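Putative L-alanine-DL-glutamate epimerase (Burkholderia xenovorans, PDB 3GO2) probably acts as a racemase or epimerase of the mandelate racemase/muconate lactonizing enzyme family and binds magnesium ions. Local coordinates at residues R155-R160 with T344-L349; I162-F167 with E204-G209; L324-N329 with G365-P370. One frame throughout, in Å; residues are numbered along the deposited sequence. Where two conformers were deposited one is given.

Interaction 1: residues R155-R160 with T344-L349; sequences RERQFR and TDIDRL
Phe-159 and Ile-346 mark the closest approach of the two backbones, yet their CA atoms are still 9.7 Å apart, so side chains and one water bridge the gap. Residues 155-160 begin with the last two residues of helix 144-156 and run on into a loop: Gln-158, with positive phi, is the C-prime residue of a Schellman motif, and the reversal brings Arg-157 and Phe-159 to face residues 344-349, a loop following a strand. Ile-346 fills the space between them with both of its branches. Its CG1 arm lies over one face of the Phe-159 ring as a CH-pi contact, 4.1 Å from CG1 to the ring centroid and 29° off the normal, and at the far end CD1 comes within 3.5 Å of Phe-159 CZ. The other branch, CG2, stands anti to the backbone N (chi1 of CG1 is -70°); it is thereby directed at Arg-157 and lies over one face of its guanidinium, with CG2 3.3 Å from NH2. A beta-branched residue suits this place because it offers a separate arm to each neighbour. At the guanidinium edge, in its plane, Arg-157 NH1 donates to a water at 3.0 Å that bonds weakly to Asp-347 OD1; NH1 also forms a salt bridge with Glu-153, one helical turn back. Arg-348 NH2 donates a hydrogen bond to Asp-345 O at 2.8 Å, linking two residues of this loop. Strand 118-123 borders the contact, with Val-121 against Phe-159 and Trp-123 against both Arg-157 and Ile-346, while Asp-347 is tied to Trp-123 and Arg-130. The contact therefore joins the end of helix 144-156 to the loop beyond strand 342-344, across the first strand of the barrel.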
ATOM      1  N   ARG A 155     -45.087  -2.504  14.301  1.00 19.77           N
ATOM      2  CA  ARG A 155     -44.884  -2.898  15.683  1.00 20.24           C
ATOM      3  C   ARG A 155     -45.975  -3.880  16.145  1.00 19.99           C
ATOM      4  O   ARG A 155     -45.676  -4.946  16.701  1.00 18.14           O
ATOM      5  CB  ARG A 155     -44.880  -1.676  16.597  1.00 21.08           C
ATOM      6  CG  ARG A 155     -44.504  -1.975  18.012  1.00 24.33           C
ATOM      7  CD  ARG A 155     -44.689  -0.766  18.933  1.00 27.21           C
ATOM      8  NE  ARG A 155     -44.558  -1.190  20.326  1.00 32.48           N
ATOM      9  CZ  ARG A 155     -44.454  -0.390  21.383  1.00 36.51           C
ATOM     10  NH1 ARG A 155     -44.432   0.937  21.254  1.00 38.76           N
ATOM     11  NH2 ARG A 155     -44.348  -0.938  22.592  1.00 38.77           N
ATOM     12  N   GLU A 156     -47.224  -3.496  15.916  1.00 21.11           N
ATOM     13  CA  GLU A 156     -48.385  -4.280  16.346  0.50 21.74           C
ATOM     14  C   GLU A 156     -48.352  -5.681  15.734  1.00 21.95           C
ATOM     15  O   GLU A 156     -48.688  -6.677  16.394  1.00 21.85           O
ATOM     16  CB  GLU A 156     -49.687  -3.532  15.987  0.50 21.97           C
ATOM     17  CG  GLU A 156     -49.885  -2.208  16.771  0.50 23.32           C
ATOM     18  CD  GLU A 156     -50.913  -1.258  16.160  0.50 24.52           C
ATOM     19  OE1 GLU A 156     -51.440  -1.536  15.054  0.50 27.72           O
ATOM     20  OE2 GLU A 156     -51.178  -0.208  16.791  0.50 25.48           O
ATOM     21  N   ARG A 157     -47.938  -5.745  14.473  1.00 22.20           N
ATOM     22  CA  ARG A 157     -47.918  -6.996  13.717  1.00 22.54           C
ATOM     23  C   ARG A 157     -46.668  -7.860  14.007  1.00 22.10           C
ATOM     24  O   ARG A 157     -46.472  -8.914  13.381  1.00 22.38           O
ATOM     25  CB  ARG A 157     -48.078  -6.701  12.217  1.00 22.90           C
ATOM     26  CG  ARG A 157     -49.480  -6.205  11.820  1.00 23.53           C
ATOM     27  CD  ARG A 157     -49.596  -5.729  10.349  1.00 25.43           C
ATOM     28  NE  ARG A 157     -49.462  -6.812   9.381  1.00 26.69           N
ATOM     29  CZ  ARG A 157     -49.552  -6.662   8.057  1.00 25.38           C
ATOM     30  NH1 ARG A 157     -49.781  -5.479   7.518  1.00 25.86           N
ATOM     31  NH2 ARG A 157     -49.413  -7.715   7.257  1.00 25.29           N
ATOM     32  N   GLN A 158     -45.853  -7.428  14.982  1.00 21.84           N
ATOM     33  CA  GLN A 158     -44.735  -8.180  15.534  1.00 22.55           C
ATOM     34  C   GLN A 158     -43.509  -8.211  14.610  1.00 20.84           C
ATOM     35  O   GLN A 158     -42.655  -9.075  14.750  1.00 20.30           O
ATOM     36  CB  GLN A 158     -45.148  -9.617  15.880  1.00 23.90           C
ATOM     37  CG  GLN A 158     -46.404  -9.696  16.748  1.00 27.73           C
ATOM     38  CD  GLN A 158     -46.212  -8.993  18.053  1.00 32.63           C
ATOM     39  OE1 GLN A 158     -46.795  -7.928  18.287  1.00 38.74           O
ATOM     40  NE2 GLN A 158     -45.378  -9.560  18.921  1.00 37.85           N
ATOM     41  N   PHE A 159     -43.436  -7.277  13.666  1.00 20.41           N
ATOM     42  CA  PHE A 159     -42.212  -7.158  12.847  1.00 19.61           C
ATOM     43  C   PHE A 159     -41.187  -6.454  13.678  1.00 19.59           C
ATOM     44  O   PHE A 159     -41.541  -5.602  14.510  1.00 20.34           O
ATOM     45  CB  PHE A 159     -42.502  -6.499  11.503  1.00 18.88           C
ATOM     46  CG  PHE A 159     -43.282  -7.393  10.605  1.00 20.46           C
ATOM     47  CD1 PHE A 159     -44.670  -7.303  10.539  1.00 19.79           C
ATOM     48  CD2 PHE A 159     -42.652  -8.432   9.933  1.00 18.34           C
ATOM     49  CE1 PHE A 159     -45.402  -8.191   9.749  1.00 20.09           C
ATOM     50  CE2 PHE A 159     -43.376  -9.316   9.139  1.00 20.65           C
ATOM     51  CZ  PHE A 159     -44.738  -9.206   9.057  1.00 20.78           C
ATOM     52  N   ARG A 160     -39.938  -6.887  13.532  1.00 19.29           N
ATOM     53  CA  ARG A 160     -38.860  -6.459  14.407  1.00 19.33           C
ATOM     54  C   ARG A 160     -38.009  -5.367  13.788  1.00 17.53           C
ATOM     55  O   ARG A 160     -37.141  -4.812  14.478  1.00 17.08           O
ATOM     56  CB  ARG A 160     -37.951  -7.631  14.709  1.00 20.25           C
ATOM     57  CG  ARG A 160     -38.658  -8.819  15.355  1.00 24.00           C
ATOM     58  CD  ARG A 160     -37.791 -10.043  15.291  1.00 28.05           C
ATOM     59  NE  ARG A 160     -38.480 -11.209  15.844  1.00 28.28           N
ATOM     60  CZ  ARG A 160     -37.914 -12.398  16.045  1.00 30.92           C
ATOM     61  NH1 ARG A 160     -36.629 -12.615  15.734  1.00 31.44           N
ATOM     62  NH2 ARG A 160     -38.645 -13.382  16.557  1.00 29.40           N
ATOM     63  N   THR A 344     -38.139  -8.351   3.081  1.00 13.75           N
ATOM     64  CA  THR A 344     -39.362  -8.762   2.388  1.00 14.00           C
ATOM     65  C   THR A 344     -40.330  -7.585   2.367  1.00 14.06           C
ATOM     66  O   THR A 344     -40.284  -6.741   3.255  1.00 14.15           O
ATOM     67  CB  THR A 344     -40.000 -10.016   3.044  1.00 14.16           C
ATOM     68  OG1 THR A 344     -40.901 -10.627   2.132  1.00 16.54           O
ATOM     69  CG2 THR A 344     -40.733  -9.659   4.339  1.00 13.61           C
ATOM     70  N   ASP A 345     -41.192  -7.536   1.365  1.00 15.04           N
ATOM     71  CA  ASP A 345     -42.269  -6.530   1.328  1.00 15.99           C
ATOM     72  C   ASP A 345     -43.487  -7.172   1.946  1.00 16.80           C
ATOM     73  O   ASP A 345     -43.932  -8.255   1.531  1.00 16.66           O
ATOM     74  CB  ASP A 345     -42.562  -6.092  -0.112  1.00 16.29           C
ATOM     75  CG  ASP A 345     -41.484  -5.183  -0.681  1.00 17.68           C
ATOM     76  OD1 ASP A 345     -40.831  -4.443   0.091  1.00 19.18           O
ATOM     77  OD2 ASP A 345     -41.313  -5.164  -1.921  1.00 19.75           O
ATOM     78  N   ILE A 346     -44.040  -6.516   2.953  1.00 16.33           N
ATOM     79  CA  ILE A 346     -45.234  -7.024   3.613  1.00 16.72           C
ATOM     80  C   ILE A 346     -46.498  -6.454   2.939  1.00 17.46           C
ATOM     81  O   ILE A 346     -47.572  -7.078   3.002  1.00 17.45           O
ATOM     82  CB  ILE A 346     -45.154  -6.749   5.141  1.00 17.09           C
ATOM     83  CG1 ILE A 346     -44.070  -7.623   5.794  1.00 16.41           C
ATOM     84  CG2 ILE A 346     -46.488  -6.984   5.822  1.00 18.07           C
ATOM     85  CD1 ILE A 346     -44.212  -9.135   5.562  1.00 14.46           C
ATOM     86  N   ASP A 347     -46.364  -5.297   2.293  1.00 17.98           N
ATOM     87  CA  ASP A 347     -47.423  -4.737   1.440  1.00 18.75           C
ATOM     88  C   ASP A 347     -47.492  -5.553   0.147  1.00 18.81           C
ATOM     89  O   ASP A 347     -46.509  -5.623  -0.609  1.00 19.75           O
ATOM     90  CB  ASP A 347     -47.178  -3.266   1.126  1.00 18.80           C
ATOM     91  CG  ASP A 347     -47.133  -2.388   2.374  1.00 21.11           C
ATOM     92  OD1 ASP A 347     -48.203  -2.207   3.005  1.00 23.80           O
ATOM     93  OD2 ASP A 347     -46.021  -1.892   2.712  1.00 22.65           O
ATOM     94  N   ARG A 348     -48.656  -6.171  -0.097  1.00 18.61           N
ATOM     95  CA  ARG A 348     -48.834  -7.023  -1.271  1.00 18.90           C
ATOM     96  C   ARG A 348     -49.972  -6.528  -2.140  1.00 18.89           C
ATOM     97  O   ARG A 348     -50.944  -5.924  -1.664  1.00 19.30           O
ATOM     98  CB  ARG A 348     -49.108  -8.485  -0.903  1.00 19.30           C
ATOM     99  CG  ARG A 348     -48.164  -9.154   0.102  1.00 18.47           C
ATOM    100  CD  ARG A 348     -46.696  -8.967  -0.224  1.00 16.95           C
ATOM    101  NE  ARG A 348     -46.308  -9.531  -1.506  1.00 18.20           N
ATOM    102  CZ  ARG A 348     -45.036  -9.649  -1.904  1.00 19.06           C
ATOM    103  NH1 ARG A 348     -44.734 -10.160  -3.079  1.00 19.53           N
ATOM    104  NH2 ARG A 348     -44.049  -9.251  -1.112  1.00 18.89           N
ATOM    105  N   LEU A 349     -49.845  -6.805  -3.423  1.00 18.66           N
ATOM    106  CA  LEU A 349     -50.918  -6.566  -4.377  1.00 18.39           C
ATOM    107  C   LEU A 349     -52.162  -7.387  -4.036  1.00 18.56           C
ATOM    108  O   LEU A 349     -52.087  -8.508  -3.536  1.00 18.03           O
ATOM    109  CB  LEU A 349     -50.476  -6.965  -5.776  1.00 18.81           C
ATOM    110  CG  LEU A 349     -49.250  -6.267  -6.353  1.00 18.15           C
ATOM    111  CD1 LEU A 349     -48.819  -6.942  -7.651  1.00 17.78           C
ATOM    112  CD2 LEU A 349     -49.490  -4.793  -6.583  1.00 19.65           C
TER
HETATM  113  O   HOH W   1     -49.979  -4.706   4.645  1.00 35.83           O

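Interaction 2: residues I162-F167 with E204-G209; sequences IKTNIF and EALRDG
Leu-206 reaches from its helix with its branched end against Ile-162 of the strand, the two side chains meeting tip to tip. Ile-162 CD1 sits 3.6 Å from Leu-206 CG and 3.7 Å from CD2, close to the branch point itself. The strand residue gets there with CG1 between its backbone N and carbonyl carbon (chi1 59°), a crowded position, and with an extended second torsion that pushes CD1 out toward the helix. Two residues on, Thr-164 faces the same way: its CG2 methyl passes alongside Leu-206 CD2 at 4.0 Å, while its hydroxyl is hydrogen-bonded to His-202, one turn earlier on the same helix. Threonine suits the place, since it turns a methyl to the leucine and still has an oxygen for the histidine. Between these two, Lys-163 points the opposite way, as expected for successive residues of a strand. Its NZ forms a salt bridge with Glu-245, a magnesium ligand, and Lys-163 binds 2-oxoglutarate in a crystal structure of this protein, though the ligand is not bound to this chain here. In the alpha/beta barrel of the enolase superfamily, strand 161-168 and helix 193-210 are a strand and its next helix, with only the short strand 175-176 between. Ala-151 of helix 144-156 touches both Ile-162 and Leu-206, and Ile-216 of the adjoining strand lies against Leu-206. Across the contact the meeting atoms are all carbon, so the packing is nondirectional and depends on complementary shape, while polar bonds are made on the other face and by the threonine hydroxyl.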
ATOM      1  N   ILE A 162     -38.020  -2.391  10.142  1.00 14.51           N
ATOM      2  CA  ILE A 162     -38.627  -1.798   8.954  1.00 14.13           C
ATOM      3  C   ILE A 162     -37.576  -0.986   8.208  1.00 14.38           C
ATOM      4  O   ILE A 162     -36.641  -0.485   8.837  1.00 14.68           O
ATOM      5  CB  ILE A 162     -39.838  -0.860   9.316  1.00 15.24           C
ATOM      6  CG1 ILE A 162     -39.412   0.272  10.237  1.00 15.53           C
ATOM      7  CG2 ILE A 162     -40.955  -1.675   9.966  1.00 15.03           C
ATOM      8  CD1 ILE A 162     -40.574   1.187  10.661  1.00 17.20           C
ATOM      9  N   LYS A 163     -37.736  -0.857   6.888  1.00 13.71           N
ATOM     10  CA  LYS A 163     -36.850  -0.039   6.080  1.00 13.58           C
ATOM     11  C   LYS A 163     -37.588   1.033   5.324  1.00 14.22           C
ATOM     12  O   LYS A 163     -38.578   0.751   4.676  1.00 14.94           O
ATOM     13  CB  LYS A 163     -36.070  -0.891   5.098  1.00 13.68           C
ATOM     14  CG  LYS A 163     -34.907  -0.132   4.455  1.00 13.93           C
ATOM     15  CD  LYS A 163     -33.914  -1.021   3.671  1.00 12.97           C
ATOM     16  CE  LYS A 163     -34.375  -1.411   2.270  1.00 13.75           C
ATOM     17  NZ  LYS A 163     -33.406  -2.344   1.582  1.00 15.59           N
ATOM     18  N   THR A 164     -37.090   2.263   5.398  1.00 14.82           N
ATOM     19  CA  THR A 164     -37.650   3.366   4.626  1.00 14.70           C
ATOM     20  C   THR A 164     -36.604   3.946   3.665  1.00 15.27           C
ATOM     21  O   THR A 164     -35.448   3.516   3.646  1.00 15.63           O
ATOM     22  CB  THR A 164     -38.220   4.489   5.549  1.00 15.50           C
ATOM     23  OG1 THR A 164     -39.031   5.367   4.765  1.00 15.35           O
ATOM     24  CG2 THR A 164     -37.098   5.257   6.300  1.00 15.71           C
ATOM     25  N   ASN A 165     -37.031   4.931   2.891  1.00 14.12           N
ATOM     26  CA  ASN A 165     -36.188   5.613   1.896  1.00 15.44           C
ATOM     27  C   ASN A 165     -36.227   7.123   2.200  1.00 15.99           C
ATOM     28  O   ASN A 165     -36.446   7.516   3.356  1.00 16.15           O
ATOM     29  CB  ASN A 165     -36.673   5.288   0.498  1.00 14.68           C
ATOM     30  CG  ASN A 165     -36.593   3.802   0.171  1.00 14.87           C
ATOM     31  OD1 ASN A 165     -35.638   3.339  -0.504  1.00 19.58           O
ATOM     32  ND2 ASN A 165     -37.566   3.045   0.634  1.00 13.07           N
ATOM     33  N   ILE A 166     -35.984   7.960   1.204  1.00 16.22           N
ATOM     34  CA  ILE A 166     -35.894   9.411   1.411  1.00 15.75           C
ATOM     35  C   ILE A 166     -37.175  10.092   0.916  1.00 16.15           C
ATOM     36  O   ILE A 166     -37.554   9.938  -0.260  1.00 15.37           O
ATOM     37  CB  ILE A 166     -34.692  10.045   0.677  1.00 15.98           C
ATOM     38  CG1 ILE A 166     -33.410   9.230   0.894  1.00 17.33           C
ATOM     39  CG2 ILE A 166     -34.495  11.530   1.135  1.00 16.76           C
ATOM     40  CD1 ILE A 166     -32.240   9.680   0.014  1.00 16.32           C
ATOM     41  N   PHE A 167     -37.798  10.864   1.817  1.00 16.30           N
ATOM     42  CA  PHE A 167     -39.055  11.535   1.533  1.00 17.42           C
ATOM     43  C   PHE A 167     -39.045  12.995   1.919  1.00 18.04           C
ATOM     44  O   PHE A 167     -38.532  13.368   2.978  1.00 18.42           O
ATOM     45  CB  PHE A 167     -40.224  10.827   2.226  1.00 17.91           C
ATOM     46  CG  PHE A 167     -40.515   9.511   1.631  1.00 16.87           C
ATOM     47  CD1 PHE A 167     -41.254   9.429   0.460  1.00 18.81           C
ATOM     48  CD2 PHE A 167     -39.972   8.354   2.164  1.00 19.34           C
ATOM     49  CE1 PHE A 167     -41.466   8.207  -0.121  1.00 19.13           C
ATOM     50  CE2 PHE A 167     -40.200   7.137   1.557  1.00 18.41           C
ATOM     51  CZ  PHE A 167     -40.946   7.089   0.425  1.00 16.05           C
ATOM     52  N   GLU A 204     -37.997  10.692  12.498  1.00 18.10           N
ATOM     53  CA  GLU A 204     -38.524  10.960  13.862  1.00 19.32           C
ATOM     54  C   GLU A 204     -39.963  10.464  14.018  1.00 18.57           C
ATOM     55  O   GLU A 204     -40.303   9.867  15.057  1.00 19.08           O
ATOM     56  CB  GLU A 204     -38.375  12.432  14.235  1.00 19.68           C
ATOM     57  CG  GLU A 204     -36.923  12.765  14.593  1.00 22.45           C
ATOM     58  CD  GLU A 204     -36.664  14.230  14.850  1.00 26.94           C
ATOM     59  OE1 GLU A 204     -37.543  15.050  14.521  1.00 28.90           O
ATOM     60  OE2 GLU A 204     -35.576  14.547  15.393  1.00 27.66           O
ATOM     61  N   ALA A 205     -40.772  10.664  12.984  1.00 18.69           N
ATOM     62  CA  ALA A 205     -42.146  10.147  12.952  1.00 19.13           C
ATOM     63  C   ALA A 205     -42.165   8.636  12.956  1.00 19.20           C
ATOM     64  O   ALA A 205     -42.947   7.991  13.686  1.00 18.98           O
ATOM     65  CB  ALA A 205     -42.924  10.702  11.760  1.00 18.95           C
ATOM     66  N   LEU A 206     -41.313   8.043  12.124  1.00 19.46           N
ATOM     67  CA  LEU A 206     -41.202   6.595  12.110  1.00 19.40           C
ATOM     68  C   LEU A 206     -40.805   6.016  13.463  1.00 19.84           C
ATOM     69  O   LEU A 206     -41.376   5.019  13.906  1.00 20.33           O
ATOM     70  CB  LEU A 206     -40.211   6.160  11.017  1.00 20.77           C
ATOM     71  CG  LEU A 206     -40.463   4.816  10.388  1.00 21.16           C
ATOM     72  CD1 LEU A 206     -41.747   4.820   9.533  1.00 21.21           C
ATOM     73  CD2 LEU A 206     -39.236   4.434   9.529  1.00 21.26           C
ATOM     74  N   ARG A 207     -39.831   6.650  14.133  1.00 19.12           N
ATOM     75  CA  ARG A 207     -39.360   6.182  15.420  1.00 20.10           C
ATOM     76  C   ARG A 207     -40.443   6.319  16.504  1.00 20.25           C
ATOM     77  O   ARG A 207     -40.580   5.439  17.374  1.00 21.27           O
ATOM     78  CB  ARG A 207     -38.112   6.955  15.851  1.00 19.54           C
ATOM     79  CG  ARG A 207     -37.629   6.645  17.268  1.00 21.90           C
ATOM     80  CD  ARG A 207     -37.429   5.138  17.464  1.00 23.73           C
ATOM     81  NE  ARG A 207     -36.270   4.645  16.721  1.00 24.01           N
ATOM     82  CZ  ARG A 207     -36.019   3.367  16.429  1.00 25.66           C
ATOM     83  NH1 ARG A 207     -36.858   2.401  16.765  1.00 24.07           N
ATOM     84  NH2 ARG A 207     -34.900   3.063  15.779  1.00 27.35           N
ATOM     85  N   ASP A 208     -41.172   7.425  16.440  1.00 21.47           N
ATOM     86  CA  ASP A 208     -42.285   7.720  17.365  1.00 22.61           C
ATOM     87  C   ASP A 208     -43.329   6.585  17.279  1.00 23.31           C
ATOM     88  O   ASP A 208     -43.846   6.143  18.302  1.00 23.96           O
ATOM     89  CB  ASP A 208     -42.895   9.093  17.006  1.00 23.11           C
ATOM     90  CG  ASP A 208     -43.943   9.585  18.003  1.00 26.91           C
ATOM     91  OD1 ASP A 208     -44.021   9.047  19.129  1.00 29.75           O
ATOM     92  OD2 ASP A 208     -44.683  10.542  17.648  1.00 31.72           O
ATOM     93  N   GLY A 209     -43.609   6.110  16.067  1.00 22.82           N
ATOM     94  CA  GLY A 209     -44.539   4.995  15.857  1.00 23.12           C
ATOM     95  C   GLY A 209     -43.978   3.612  16.151  1.00 22.63           C
ATOM     96  O   GLY A 209     -44.681   2.727  16.675  1.00 22.25           O
TER

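Interaction 3: residues L324-N329 with G365-P370; sequences LCTMIN and GELIIP
The pyrrolidine ring of Pro-370 is the one ring in this contact, and Met-327 meets it at a corner: SD and CE both lie 4.0 Å from CG, the atom that the C-gamma endo pucker displaces from the ring. No aromatic group takes part. The setting is the (beta/alpha)7-beta barrel of the enolase superfamily, in which helix 323-335 is the last barrel helix and leads to the final barrel strand, 342-344; the strand 366-368 comes after the barrel has closed and is paired with strand 118-123. The closest backbone approach is Met-327 to Ile-369, 8.0 Å between CA atoms; Leu-367 is on the strand, whereas Pro-370 belongs to the loop following it. Methionine suits the position because its unbranched chain can fold: bent at chi2 (-56°) and again at chi3 (-143°), it brings its sulfur end to the proline, although its CB is not aimed there. Proline in turn presents a rigid, aliphatic surface. A second contact lies one residue earlier on the helix, where Thr-326 and Leu-367 cross obliquely. Leu-367 CG stands anti to the backbone N, which extends the side chain from the strand toward the helix. Thr-326 divides its two branches between different tasks: the methyl faces the leucine, and the hydroxyl is hydrogen-bonded to Asn-319. Met-342 of the last barrel strand packs against both Thr-326 and Leu-367, so the threonine and leucine share a small apolar core with it. The whole contact is apolar packing that joins helix 323-335 to strand 366-368 and the loop after it; Thr-326 CG2 lies 4.0 Å from Leu-367 CD2.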
ATOM      1  N   LEU A 324     -42.601 -15.745  -5.484  1.00 13.33           N
ATOM      2  CA  LEU A 324     -41.576 -16.713  -5.885  1.00 13.07           C
ATOM      3  C   LEU A 324     -40.168 -16.208  -5.528  1.00 13.36           C
ATOM      4  O   LEU A 324     -39.337 -16.984  -5.043  1.00 14.15           O
ATOM      5  CB  LEU A 324     -41.695 -17.095  -7.352  1.00 13.60           C
ATOM      6  CG  LEU A 324     -40.638 -18.050  -7.900  1.00 13.14           C
ATOM      7  CD1 LEU A 324     -40.495 -19.298  -7.030  1.00 14.58           C
ATOM      8  CD2 LEU A 324     -40.962 -18.450  -9.337  1.00 14.45           C
ATOM      9  N   CYS A 325     -39.903 -14.928  -5.733  1.00 13.73           N
ATOM     10  CA  CYS A 325     -38.618 -14.363  -5.292  1.00 13.76           C
ATOM     11  C   CYS A 325     -38.426 -14.532  -3.795  1.00 13.72           C
ATOM     12  O   CYS A 325     -37.314 -14.818  -3.344  1.00 13.57           O
ATOM     13  CB  CYS A 325     -38.485 -12.901  -5.666  1.00 13.80           C
ATOM     14  SG  CYS A 325     -38.238 -12.656  -7.444  1.00 17.28           S
ATOM     15  N   THR A 326     -39.491 -14.356  -3.017  1.00 13.68           N
ATOM     16  CA  THR A 326     -39.376 -14.538  -1.571  1.00 13.50           C
ATOM     17  C   THR A 326     -38.999 -15.967  -1.239  1.00 14.00           C
ATOM     18  O   THR A 326     -38.132 -16.209  -0.367  1.00 14.14           O
ATOM     19  CB  THR A 326     -40.686 -14.145  -0.841  1.00 12.68           C
ATOM     20  OG1 THR A 326     -40.926 -12.751  -1.031  1.00 13.05           O
ATOM     21  CG2 THR A 326     -40.583 -14.423   0.662  1.00 13.64           C
ATOM     22  N   MET A 327     -39.615 -16.927  -1.936  1.00 14.48           N
ATOM     23  CA  MET A 327     -39.319 -18.340  -1.663  1.00 14.85           C
ATOM     24  C   MET A 327     -37.904 -18.706  -2.160  1.00 14.42           C
ATOM     25  O   MET A 327     -37.205 -19.471  -1.520  1.00 14.46           O
ATOM     26  CB  MET A 327     -40.403 -19.241  -2.238  1.00 14.60           C
ATOM     27  CG  MET A 327     -41.757 -19.011  -1.633  1.00 15.54           C
ATOM     28  SD  MET A 327     -41.846 -19.181   0.194  1.00  9.09           S
ATOM     29  CE  MET A 327     -43.503 -19.970   0.338  1.00 17.95           C
ATOM     30  N   ILE A 328     -37.461 -18.111  -3.257  1.00 13.92           N
ATOM     31  CA  ILE A 328     -36.084 -18.333  -3.719  1.00 13.11           C
ATOM     32  C   ILE A 328     -35.104 -17.904  -2.628  1.00 13.42           C
ATOM     33  O   ILE A 328     -34.205 -18.660  -2.211  1.00 13.00           O
ATOM     34  CB  ILE A 328     -35.835 -17.572  -5.046  1.00 12.82           C
ATOM     35  CG1 ILE A 328     -36.615 -18.246  -6.163  1.00 13.33           C
ATOM     36  CG2 ILE A 328     -34.345 -17.559  -5.459  1.00 13.46           C
ATOM     37  CD1 ILE A 328     -36.659 -17.434  -7.461  1.00 12.37           C
ATOM     38  N   ASN A 329     -35.315 -16.682  -2.158  1.00 13.22           N
ATOM     39  CA  ASN A 329     -34.479 -16.092  -1.120  1.00 13.12           C
ATOM     40  C   ASN A 329     -34.586 -16.828   0.209  1.00 14.23           C
ATOM     41  O   ASN A 329     -33.598 -16.932   0.950  1.00 13.51           O
ATOM     42  CB  ASN A 329     -34.810 -14.615  -0.982  1.00 13.23           C
ATOM     43  CG  ASN A 329     -34.181 -13.780  -2.070  1.00 13.14           C
ATOM     44  OD1 ASN A 329     -32.967 -13.863  -2.297  1.00 15.11           O
ATOM     45  ND2 ASN A 329     -34.990 -12.997  -2.774  1.00 14.74           N
ATOM     46  N   GLY A 365     -42.555 -12.116  13.372  1.00 20.65           N
ATOM     47  CA  GLY A 365     -41.528 -11.386  12.677  1.00 20.54           C
ATOM     48  C   GLY A 365     -40.540 -12.226  11.908  1.00 20.37           C
ATOM     49  O   GLY A 365     -39.489 -11.708  11.513  1.00 19.89           O
ATOM     50  N   GLU A 366     -40.843 -13.510  11.706  1.00 20.43           N
ATOM     51  CA  GLU A 366     -39.904 -14.398  11.003  1.00 20.06           C
ATOM     52  C   GLU A 366     -40.615 -15.094   9.865  1.00 19.63           C
ATOM     53  O   GLU A 366     -41.807 -15.349   9.942  1.00 18.75           O
ATOM     54  CB  GLU A 366     -39.338 -15.465  11.922  1.00 20.67           C
ATOM     55  CG  GLU A 366     -38.589 -14.917  13.136  1.00 21.85           C
ATOM     56  CD  GLU A 366     -37.900 -16.010  13.908  1.00 25.71           C
ATOM     57  OE1 GLU A 366     -38.556 -17.011  14.231  1.00 25.24           O
ATOM     58  OE2 GLU A 366     -36.697 -15.871  14.185  1.00 29.62           O
ATOM     59  N   LEU A 367     -39.873 -15.372   8.795  1.00 17.91           N
ATOM     60  CA  LEU A 367     -40.395 -16.150   7.690  1.00 17.93           C
ATOM     61  C   LEU A 367     -40.186 -17.628   7.965  1.00 17.31           C
ATOM     62  O   LEU A 367     -39.086 -18.052   8.338  1.00 17.61           O
ATOM     63  CB  LEU A 367     -39.682 -15.773   6.383  1.00 17.11           C
ATOM     64  CG  LEU A 367     -39.952 -16.573   5.102  1.00 18.90           C
ATOM     65  CD1 LEU A 367     -41.412 -16.471   4.628  1.00 18.84           C
ATOM     66  CD2 LEU A 367     -38.993 -16.087   3.978  1.00 20.10           C
ATOM     67  N   ILE A 368     -41.234 -18.428   7.765  1.00 17.77           N
ATOM     68  CA  ILE A 368     -41.148 -19.873   7.931  1.00 18.38           C
ATOM     69  C   ILE A 368     -40.605 -20.434   6.629  1.00 18.53           C
ATOM     70  O   ILE A 368     -41.096 -20.096   5.559  1.00 18.92           O
ATOM     71  CB  ILE A 368     -42.548 -20.478   8.186  1.00 19.03           C
ATOM     72  CG1 ILE A 368     -43.159 -19.897   9.445  1.00 21.29           C
ATOM     73  CG2 ILE A 368     -42.488 -22.009   8.190  1.00 20.68           C
ATOM     74  CD1 ILE A 368     -42.392 -20.144  10.633  1.00 26.63           C
ATOM     75  N   ILE A 369     -39.575 -21.260   6.707  1.00 18.36           N
ATOM     76  CA  ILE A 369     -38.976 -21.858   5.501  1.00 18.33           C
ATOM     77  C   ILE A 369     -39.771 -23.099   5.141  1.00 18.99           C
ATOM     78  O   ILE A 369     -39.883 -24.012   5.962  1.00 19.22           O
ATOM     79  CB  ILE A 369     -37.513 -22.247   5.761  1.00 18.25           C
ATOM     80  CG1 ILE A 369     -36.727 -21.024   6.225  1.00 19.11           C
ATOM     81  CG2 ILE A 369     -36.865 -22.902   4.488  1.00 18.09           C
ATOM     82  CD1 ILE A 369     -36.908 -19.816   5.380  1.00 24.14           C
ATOM     83  N   PRO A 370     -40.349 -23.127   3.938  1.00 19.83           N
ATOM     84  CA  PRO A 370     -41.173 -24.266   3.525  1.00 20.51           C
ATOM     85  C   PRO A 370     -40.325 -25.505   3.271  1.00 21.19           C
ATOM     86  O   PRO A 370     -39.093 -25.396   3.161  1.00 19.86           O
ATOM     87  CB  PRO A 370     -41.830 -23.770   2.227  1.00 21.01           C
ATOM     88  CG  PRO A 370     -40.875 -22.730   1.690  1.00 21.33           C
ATOM     89  CD  PRO A 370     -40.260 -22.082   2.901  1.00 20.21           C
TER

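How the interactions relate
The three contacts belong to one barrel domain. Along the chain 155-160 comes first, then 162-167 and 204-209, then 324-329, 344-349 and 365-370, so interaction 2 falls within the span of interaction 1, whereas the segments of interactions 1 and 3 alternate. Interaction 1 is central: its centre is about 14 Å from that of interaction 2 and 13 Å from that of interaction 3, themselves about 24 Å apart and not touching. Helix 144-156 leads into strand 161-168, linking interactions 1 and 2; Phe-159 touches Gly-365, and Thr-344 touches Thr-326, linking 1 and 3. Interaction 1 joins early and late barrel parts, interaction 2 an early strand and its helix, interaction 3 the last helix and the strand beyond.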